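Local atomic coordinates of flagellar hook protein FlgE (PDB entry 5AY6), a protein that builds the flagellar hook of Caulobacter crescentus, the flexible universal joint that probably passes motor torque on to the filament. Residues I171-V183 / W268-Q280. Numbering follows the deposited sequence.
Sequences IPLSDSKGGQRTV and WADALGIDEQEVQ
Arg181 lays its aliphatic chain obliquely along the Trp268 ring, CD to CZ3 at 3.7 Å, while Leu272 CD2 sits over one face of the Arg181 guanidinium, offset toward the rim. Ile274 wedges in beside them: its CD1 lies at the guanidinium edge and also over a face of the Trp268 ring, and its side chain crosses that of Asp175 at about a right angle, Ile274 CG2 3.7 Å from Asp175 CG. Three polar bonds tie residues 174-177, the strand end and the turn, to 268-280. Ser176 OG accepts an almost straight bond (169°) from Asp275 N at 2.9 Å. Lys177, extended beyond CG, carries NZ to Leu272 O at 3.0 Å, and the Gln277 amide gives NE2 to Ser174 O at 2.9 Å, from above the carbonyl plane. A water joins Ser176 N to Asp275 O and Gln277 OE1. Behind this shell, Asp175 OD1 takes the backbone N-H of Lys177 and Gly179 from opposite faces of its plane, while OD2 pairs with Arg181 NE at 3.1 Å. At Asp175, replacement by alanine would probably leave Arg181 NE without its carboxylate and free the turn to shift Ser176 and Lys177 off their partners. Leu173 and Val279 meet tip to tip farther along, where Thr4 also bonds Ser174 and Gln277. A type I turn, Asp175 to Gly178, with the Asp175-Lys177 Asx turn, joins strands 167-174 and 180-189 as a beta hairpin; this end of the five-stranded antiparallel sheet packs on the loop leading into strand 277-291 of the mixed sheet, within the FlaE D2 domain.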
ATOM      1  N   ILE A 171     -17.106 -10.179   0.832  1.00 13.72           N
ATOM      2  CA  ILE A 171     -18.278  -9.761   0.079  1.00 16.07           C
ATOM      3  C   ILE A 171     -18.738 -10.879  -0.850  1.00 20.93           C
ATOM      4  O   ILE A 171     -18.196 -11.052  -1.944  1.00 18.68           O
ATOM      5  CB  ILE A 171     -17.989  -8.501  -0.746  1.00 12.30           C
ATOM      6  CG1 ILE A 171     -17.399  -7.404   0.136  1.00 22.17           C
ATOM      7  CG2 ILE A 171     -19.258  -8.012  -1.413  1.00 24.64           C
ATOM      8  CD1 ILE A 171     -16.910  -6.195  -0.636  1.00 16.61           C
ATOM      9  N   PRO A 172     -19.730 -11.660  -0.408  1.00 19.09           N
ATOM     10  CA  PRO A 172     -20.277 -12.752  -1.219  1.00 20.02           C
ATOM     11  C   PRO A 172     -21.118 -12.248  -2.391  1.00 26.49           C
ATOM     12  O   PRO A 172     -22.067 -11.486  -2.198  1.00 24.90           O
ATOM     13  CB  PRO A 172     -21.141 -13.528  -0.220  1.00 25.15           C
ATOM     14  CG  PRO A 172     -21.518 -12.517   0.806  1.00 25.95           C
ATOM     15  CD  PRO A 172     -20.341 -11.602   0.932  1.00 20.71           C
ATOM     16  N   LEU A 173     -20.760 -12.669  -3.598  1.00 14.35           N
ATOM     17  CA  LEU A 173     -21.534 -12.333  -4.786  1.00 16.54           C
ATOM     18  C   LEU A 173     -22.256 -13.564  -5.317  1.00 20.65           C
ATOM     19  O   LEU A 173     -21.697 -14.660  -5.325  1.00 19.12           O
ATOM     20  CB  LEU A 173     -20.630 -11.760  -5.884  1.00 18.38           C
ATOM     21  CG  LEU A 173     -19.778 -10.522  -5.604  1.00 17.33           C
ATOM     22  CD1 LEU A 173     -18.974 -10.150  -6.843  1.00 12.63           C
ATOM     23  CD2 LEU A 173     -20.641  -9.357  -5.164  1.00 11.75           C
ATOM     24  N   SER A 174     -23.498 -13.385  -5.753  1.00 13.33           N
ATOM     25  CA  SER A 174     -24.175 -14.414  -6.530  1.00 19.45           C
ATOM     26  C   SER A 174     -23.922 -14.143  -8.005  1.00 13.40           C
ATOM     27  O   SER A 174     -24.174 -13.041  -8.484  1.00 17.03           O
ATOM     28  CB  SER A 174     -25.676 -14.440  -6.236  1.00 13.53           C
ATOM     29  OG  SER A 174     -25.914 -14.758  -4.879  1.00 18.00           O
ATOM     30  N   ASP A 175     -23.415 -15.134  -8.726  1.00 16.54           N
ATOM     31  CA  ASP A 175     -23.085 -14.920 -10.130  1.00 18.59           C
ATOM     32  C   ASP A 175     -24.295 -15.192 -11.009  1.00 19.08           C
ATOM     33  O   ASP A 175     -25.398 -15.404 -10.508  1.00 16.83           O
ATOM     34  CB  ASP A 175     -21.893 -15.790 -10.555  1.00 17.60           C
ATOM     35  CG  ASP A 175     -22.100 -17.267 -10.268  1.00 16.17           C
ATOM     36  OD1 ASP A 175     -23.229 -17.768 -10.436  1.00 16.23           O
ATOM     37  OD2 ASP A 175     -21.116 -17.935  -9.885  1.00 16.40           O
ATOM     38  N   SER A 176     -24.082 -15.200 -12.319  1.00 15.23           N
ATOM     39  CA  SER A 176     -25.176 -15.377 -13.269  1.00 13.88           C
ATOM     40  C   SER A 176     -25.755 -16.792 -13.254  1.00 19.27           C
ATOM     41  O   SER A 176     -26.771 -17.051 -13.893  1.00 22.22           O
ATOM     42  CB  SER A 176     -24.708 -15.025 -14.678  1.00 14.31           C
ATOM     43  OG  SER A 176     -23.605 -15.836 -15.057  1.00 17.26           O
ATOM     44  N   LYS A 177     -25.105 -17.706 -12.540  1.00 19.54           N
ATOM     45  CA  LYS A 177     -25.607 -19.073 -12.409  1.00 21.96           C
ATOM     46  C   LYS A 177     -26.166 -19.330 -11.017  1.00 21.63           C
ATOM     47  O   LYS A 177     -26.703 -20.401 -10.742  1.00 25.03           O
ATOM     48  CB  LYS A 177     -24.509 -20.091 -12.713  1.00 20.49           C
ATOM     49  CG  LYS A 177     -24.123 -20.174 -14.175  1.00 23.55           C
ATOM     50  CD  LYS A 177     -23.032 -21.207 -14.395  1.00 21.82           C
ATOM     51  CE  LYS A 177     -22.764 -21.412 -15.877  1.00 25.14           C
ATOM     52  NZ  LYS A 177     -21.645 -22.364 -16.121  1.00 24.04           N
ATOM     53  N   GLY A 178     -26.032 -18.345 -10.138  1.00 23.29           N
ATOM     54  CA  GLY A 178     -26.515 -18.479  -8.776  1.00 27.73           C
ATOM     55  C   GLY A 178     -25.470 -19.037  -7.827  1.00 33.29           C
ATOM     56  O   GLY A 178     -25.748 -19.252  -6.645  1.00 30.70           O
ATOM     57  N   GLY A 179     -24.266 -19.278  -8.344  1.00 26.51           N
ATOM     58  CA  GLY A 179     -23.160 -19.722  -7.516  1.00 20.22           C
ATOM     59  C   GLY A 179     -22.633 -18.568  -6.689  1.00 19.90           C
ATOM     60  O   GLY A 179     -22.968 -17.415  -6.949  1.00 19.61           O
ATOM     61  N   GLN A 180     -21.808 -18.865  -5.690  1.00 23.24           N
ATOM     62  CA  GLN A 180     -21.294 -17.811  -4.824  1.00 20.76           C
ATOM     63  C   GLN A 180     -19.810 -17.561  -5.069  1.00 22.35           C
ATOM     64  O   GLN A 180     -18.970 -18.436  -4.851  1.00 23.13           O
ATOM     65  CB  GLN A 180     -21.542 -18.145  -3.347  1.00 17.36           C
ATOM     66  CG  GLN A 180     -21.194 -16.996  -2.399  1.00 28.97           C
ATOM     67  CD  GLN A 180     -21.661 -17.233  -0.968  1.00 33.45           C
ATOM     68  OE1 GLN A 180     -22.857 -17.347  -0.701  1.00 36.37           O
ATOM     69  NE2 GLN A 180     -20.714 -17.300  -0.040  1.00 34.47           N
ATOM     70  N   ARG A 181     -19.508 -16.359  -5.553  1.00 17.99           N
ATOM     71  CA  ARG A 181     -18.135 -15.882  -5.695  1.00 20.60           C
ATOM     72  C   ARG A 181     -17.798 -14.975  -4.526  1.00 24.18           C
ATOM     73  O   ARG A 181     -18.511 -14.007  -4.263  1.00 19.56           O
ATOM     74  CB  ARG A 181     -17.945 -15.116  -7.005  1.00 15.55           C
ATOM     75  CG  ARG A 181     -18.456 -15.826  -8.232  1.00 13.63           C
ATOM     76  CD  ARG A 181     -17.447 -16.839  -8.733  1.00 16.25           C
ATOM     77  NE  ARG A 181     -18.130 -18.046  -9.175  1.00 37.70           N
ATOM     78  CZ  ARG A 181     -18.132 -19.190  -8.502  1.00 25.70           C
ATOM     79  NH1 ARG A 181     -17.452 -19.292  -7.370  1.00 24.71           N
ATOM     80  NH2 ARG A 181     -18.787 -20.239  -8.979  1.00 34.53           N
ATOM     81  N   THR A 182     -16.713 -15.268  -3.823  1.00 14.81           N
ATOM     82  CA  THR A 182     -16.337 -14.415  -2.708  1.00 17.66           C
ATOM     83  C   THR A 182     -15.329 -13.368  -3.155  1.00 25.17           C
ATOM     84  O   THR A 182     -14.247 -13.692  -3.643  1.00 18.47           O
ATOM     85  CB  THR A 182     -15.758 -15.225  -1.537  1.00 30.91           C
ATOM     86  OG1 THR A 182     -16.760 -16.123  -1.044  1.00 28.51           O
ATOM     87  CG2 THR A 182     -15.331 -14.291  -0.415  1.00 21.98           C
ATOM     88  N   VAL A 183     -15.713 -12.106  -3.005  1.00 17.99           N
ATOM     89  CA  VAL A 183     -14.810 -10.990  -3.228  1.00 17.67           C
ATOM     90  C   VAL A 183     -14.427 -10.461  -1.858  1.00 13.87           C
ATOM     91  O   VAL A 183     -15.261 -10.399  -0.961  1.00 14.27           O
ATOM     92  CB  VAL A 183     -15.464  -9.897  -4.106  1.00 17.60           C
ATOM     93  CG1 VAL A 183     -14.657  -8.605  -4.083  1.00 13.12           C
ATOM     94  CG2 VAL A 183     -15.616 -10.405  -5.530  1.00 11.96           C
ATOM     95  N   TRP A 268     -13.521 -13.460 -15.263  1.00 11.16           N
ATOM     96  CA  TRP A 268     -13.910 -14.722 -14.628  1.00 10.97           C
ATOM     97  C   TRP A 268     -13.199 -15.914 -15.265  1.00 10.80           C
ATOM     98  O   TRP A 268     -13.016 -15.962 -16.478  1.00 13.40           O
ATOM     99  CB  TRP A 268     -15.425 -14.946 -14.723  1.00 11.42           C
ATOM    100  CG  TRP A 268     -16.281 -14.048 -13.880  1.00 10.10           C
ATOM    101  CD1 TRP A 268     -17.304 -13.249 -14.314  1.00  9.50           C
ATOM    102  CD2 TRP A 268     -16.212 -13.873 -12.463  1.00  9.77           C
ATOM    103  NE1 TRP A 268     -17.871 -12.586 -13.254  1.00 13.62           N
ATOM    104  CE2 TRP A 268     -17.220 -12.954 -12.100  1.00 10.70           C
ATOM    105  CE3 TRP A 268     -15.397 -14.405 -11.454  1.00 12.28           C
ATOM    106  CZ2 TRP A 268     -17.433 -12.548 -10.786  1.00 11.70           C
ATOM    107  CZ3 TRP A 268     -15.610 -14.001 -10.143  1.00  9.02           C
ATOM    108  CH2 TRP A 268     -16.620 -13.082  -9.824  1.00 16.67           C
ATOM    109  N   ALA A 269     -12.806 -16.877 -14.440  1.00 11.19           N
ATOM    110  CA  ALA A 269     -12.183 -18.094 -14.943  1.00 17.15           C
ATOM    111  C   ALA A 269     -13.103 -18.773 -15.952  1.00 12.64           C
ATOM    112  O   ALA A 269     -14.321 -18.797 -15.773  1.00 14.92           O
ATOM    113  CB  ALA A 269     -11.853 -19.040 -13.800  1.00 15.69           C
ATOM    114  N   ASP A 270     -12.518 -19.294 -17.023  1.00 15.89           N
ATOM    115  CA  ASP A 270     -13.266 -20.029 -18.043  1.00 19.52           C
ATOM    116  C   ASP A 270     -14.215 -21.085 -17.489  1.00 20.27           C
ATOM    117  O   ASP A 270     -15.376 -21.179 -17.905  1.00 23.15           O
ATOM    118  CB  ASP A 270     -12.306 -20.726 -18.996  1.00 31.57           C
ATOM    119  CG  ASP A 270     -13.027 -21.551 -20.050  1.00 42.20           C
ATOM    120  OD1 ASP A 270     -14.014 -21.056 -20.639  1.00 44.32           O
ATOM    121  OD2 ASP A 270     -12.631 -22.719 -20.265  1.00 51.23           O
ATOM    122  N   ALA A 271     -13.702 -21.891 -16.564  1.00 22.15           N
ATOM    123  CA  ALA A 271     -14.433 -23.027 -15.998  1.00 23.71           C
ATOM    124  C   ALA A 271     -15.752 -22.625 -15.348  1.00 25.54           C
ATOM    125  O   ALA A 271     -16.716 -23.391 -15.371  1.00 27.78           O
ATOM    126  CB  ALA A 271     -13.558 -23.752 -14.983  1.00 21.58           C
ATOM    127  N   LEU A 272     -15.801 -21.426 -14.777  1.00 19.23           N
ATOM    128  CA  LEU A 272     -17.012 -20.956 -14.116  1.00 17.89           C
ATOM    129  C   LEU A 272     -18.127 -20.716 -15.131  1.00 22.81           C
ATOM    130  O   LEU A 272     -19.301 -20.940 -14.835  1.00 18.88           O
ATOM    131  CB  LEU A 272     -16.732 -19.676 -13.319  1.00 15.95           C
ATOM    132  CG  LEU A 272     -15.635 -19.790 -12.262  1.00 13.80           C
ATOM    133  CD1 LEU A 272     -15.314 -18.434 -11.652  1.00 17.31           C
ATOM    134  CD2 LEU A 272     -16.034 -20.782 -11.174  1.00 21.04           C
ATOM    135  N   GLY A 273     -17.750 -20.262 -16.327  1.00 15.94           N
ATOM    136  CA  GLY A 273     -18.690 -20.065 -17.420  1.00 15.92           C
ATOM    137  C   GLY A 273     -19.803 -19.086 -17.100  1.00 19.56           C
ATOM    138  O   GLY A 273     -20.953 -19.289 -17.493  1.00 19.70           O
ATOM    139  N   ILE A 274     -19.456 -18.017 -16.389  1.00 14.28           N
ATOM    140  CA  ILE A 274     -20.438 -17.042 -15.920  1.00 16.91           C
ATOM    141  C   ILE A 274     -20.284 -15.691 -16.612  1.00 19.31           C
ATOM    142  O   ILE A 274     -19.251 -15.409 -17.226  1.00 15.10           O
ATOM    143  CB  ILE A 274     -20.338 -16.842 -14.397  1.00 16.60           C
ATOM    144  CG1 ILE A 274     -18.906 -16.474 -14.002  1.00 18.97           C
ATOM    145  CG2 ILE A 274     -20.772 -18.105 -13.666  1.00 17.29           C
ATOM    146  CD1 ILE A 274     -18.709 -16.276 -12.505  1.00 13.35           C
ATOM    147  N   ASP A 275     -21.323 -14.865 -16.498  1.00 20.48           N
ATOM    148  CA  ASP A 275     -21.409 -13.589 -17.211  1.00 17.63           C
ATOM    149  C   ASP A 275     -20.611 -12.467 -16.566  1.00 16.79           C
ATOM    150  O   ASP A 275     -20.204 -12.558 -15.410  1.00 14.58           O
ATOM    151  CB  ASP A 275     -22.868 -13.139 -17.321  1.00 12.79           C
ATOM    152  CG  ASP A 275     -23.720 -14.100 -18.126  1.00 21.83           C
ATOM    153  OD1 ASP A 275     -23.178 -14.765 -19.031  1.00 21.02           O
ATOM    154  OD2 ASP A 275     -24.938 -14.186 -17.850  1.00 23.32           O
ATOM    155  N   GLU A 276     -20.410 -11.401 -17.336  1.00 13.65           N
ATOM    156  CA  GLU A 276     -19.847 -10.167 -16.821  1.00  8.82           C
ATOM    157  C   GLU A 276     -20.621  -9.737 -15.587  1.00 16.75           C
ATOM    158  O   GLU A 276     -21.849  -9.845 -15.548  1.00 14.13           O
ATOM    159  CB  GLU A 276     -19.888  -9.074 -17.887  1.00 12.96           C
ATOM    160  CG  GLU A 276     -19.564  -7.683 -17.380  1.00  8.97           C
ATOM    161  CD  GLU A 276     -19.470  -6.679 -18.509  1.00 18.82           C
ATOM    162  OE1 GLU A 276     -18.760  -6.974 -19.489  1.00 19.04           O
ATOM    163  OE2 GLU A 276     -20.106  -5.607 -18.422  1.00 15.44           O
ATOM    164  N   GLN A 277     -19.904  -9.267 -14.575  1.00 15.56           N
ATOM    165  CA  GLN A 277     -20.538  -8.869 -13.329  1.00 13.92           C
ATOM    166  C   GLN A 277     -20.082  -7.487 -12.882  1.00 13.02           C
ATOM    167  O   GLN A 277     -19.020  -7.332 -12.282  1.00 10.90           O
ATOM    168  CB  GLN A 277     -20.258  -9.901 -12.238  1.00 10.81           C
ATOM    169  CG  GLN A 277     -21.048  -9.669 -10.953  1.00 15.11           C
ATOM    170  CD  GLN A 277     -21.631 -10.950 -10.376  1.00 17.71           C
ATOM    171  OE1 GLN A 277     -21.266 -12.057 -10.781  1.00 10.82           O
ATOM    172  NE2 GLN A 277     -22.553 -10.801  -9.426  1.00 14.20           N
ATOM    173  N   GLU A 278     -20.902  -6.486 -13.183  1.00 12.20           N
ATOM    174  CA  GLU A 278     -20.664  -5.124 -12.729  1.00  8.08           C
ATOM    175  C   GLU A 278     -21.360  -4.941 -11.388  1.00 13.38           C
ATOM    176  O   GLU A 278     -22.563  -5.164 -11.273  1.00 14.58           O
ATOM    177  CB  GLU A 278     -21.177  -4.113 -13.756  1.00 11.49           C
ATOM    178  CG  GLU A 278     -20.954  -2.657 -13.392  1.00 14.89           C
ATOM    179  CD  GLU A 278     -21.464  -1.711 -14.464  1.00 17.16           C
ATOM    180  OE1 GLU A 278     -22.069  -2.191 -15.448  1.00 18.19           O
ATOM    181  OE2 GLU A 278     -21.264  -0.487 -14.321  1.00 22.10           O
ATOM    182  N   VAL A 279     -20.592  -4.567 -10.369  1.00 12.94           N
ATOM    183  CA  VAL A 279     -21.124  -4.447  -9.017  1.00 14.44           C
ATOM    184  C   VAL A 279     -20.796  -3.099  -8.385  1.00 12.01           C
ATOM    185  O   VAL A 279     -19.634  -2.737  -8.218  1.00  8.87           O
ATOM    186  CB  VAL A 279     -20.582  -5.557  -8.095  1.00 12.42           C
ATOM    187  CG1 VAL A 279     -21.387  -5.603  -6.812  1.00 12.70           C
ATOM    188  CG2 VAL A 279     -20.634  -6.904  -8.783  1.00 18.33           C
ATOM    189  N   GLN A 280     -21.832  -2.349  -8.032  1.00 10.60           N
ATOM    190  CA  GLN A 280     -21.633  -1.143  -7.254  1.00  9.31           C
ATOM    191  C   GLN A 280     -21.219  -1.533  -5.838  1.00  9.49           C
ATOM    192  O   GLN A 280     -21.830  -2.408  -5.224  1.00 10.59           O
ATOM    193  CB  GLN A 280     -22.902  -0.288  -7.226  1.00 10.32           C
ATOM    194  CG  GLN A 280     -22.804   0.892  -6.282  1.00  4.92           C
ATOM    195  CD  GLN A 280     -23.984   1.828  -6.386  1.00 14.24           C
ATOM    196  OE1 GLN A 280     -24.793   1.723  -7.309  1.00 20.18           O
ATOM    197  NE2 GLN A 280     -24.086   2.758  -5.443  1.00 10.24           N
TER
HETATM  198  O   HOH W   1     -21.807 -13.648 -13.318  1.00 16.07           O
HETATM  199  O   HOH W   2     -22.092 -21.802 -19.093  1.00 35.49           O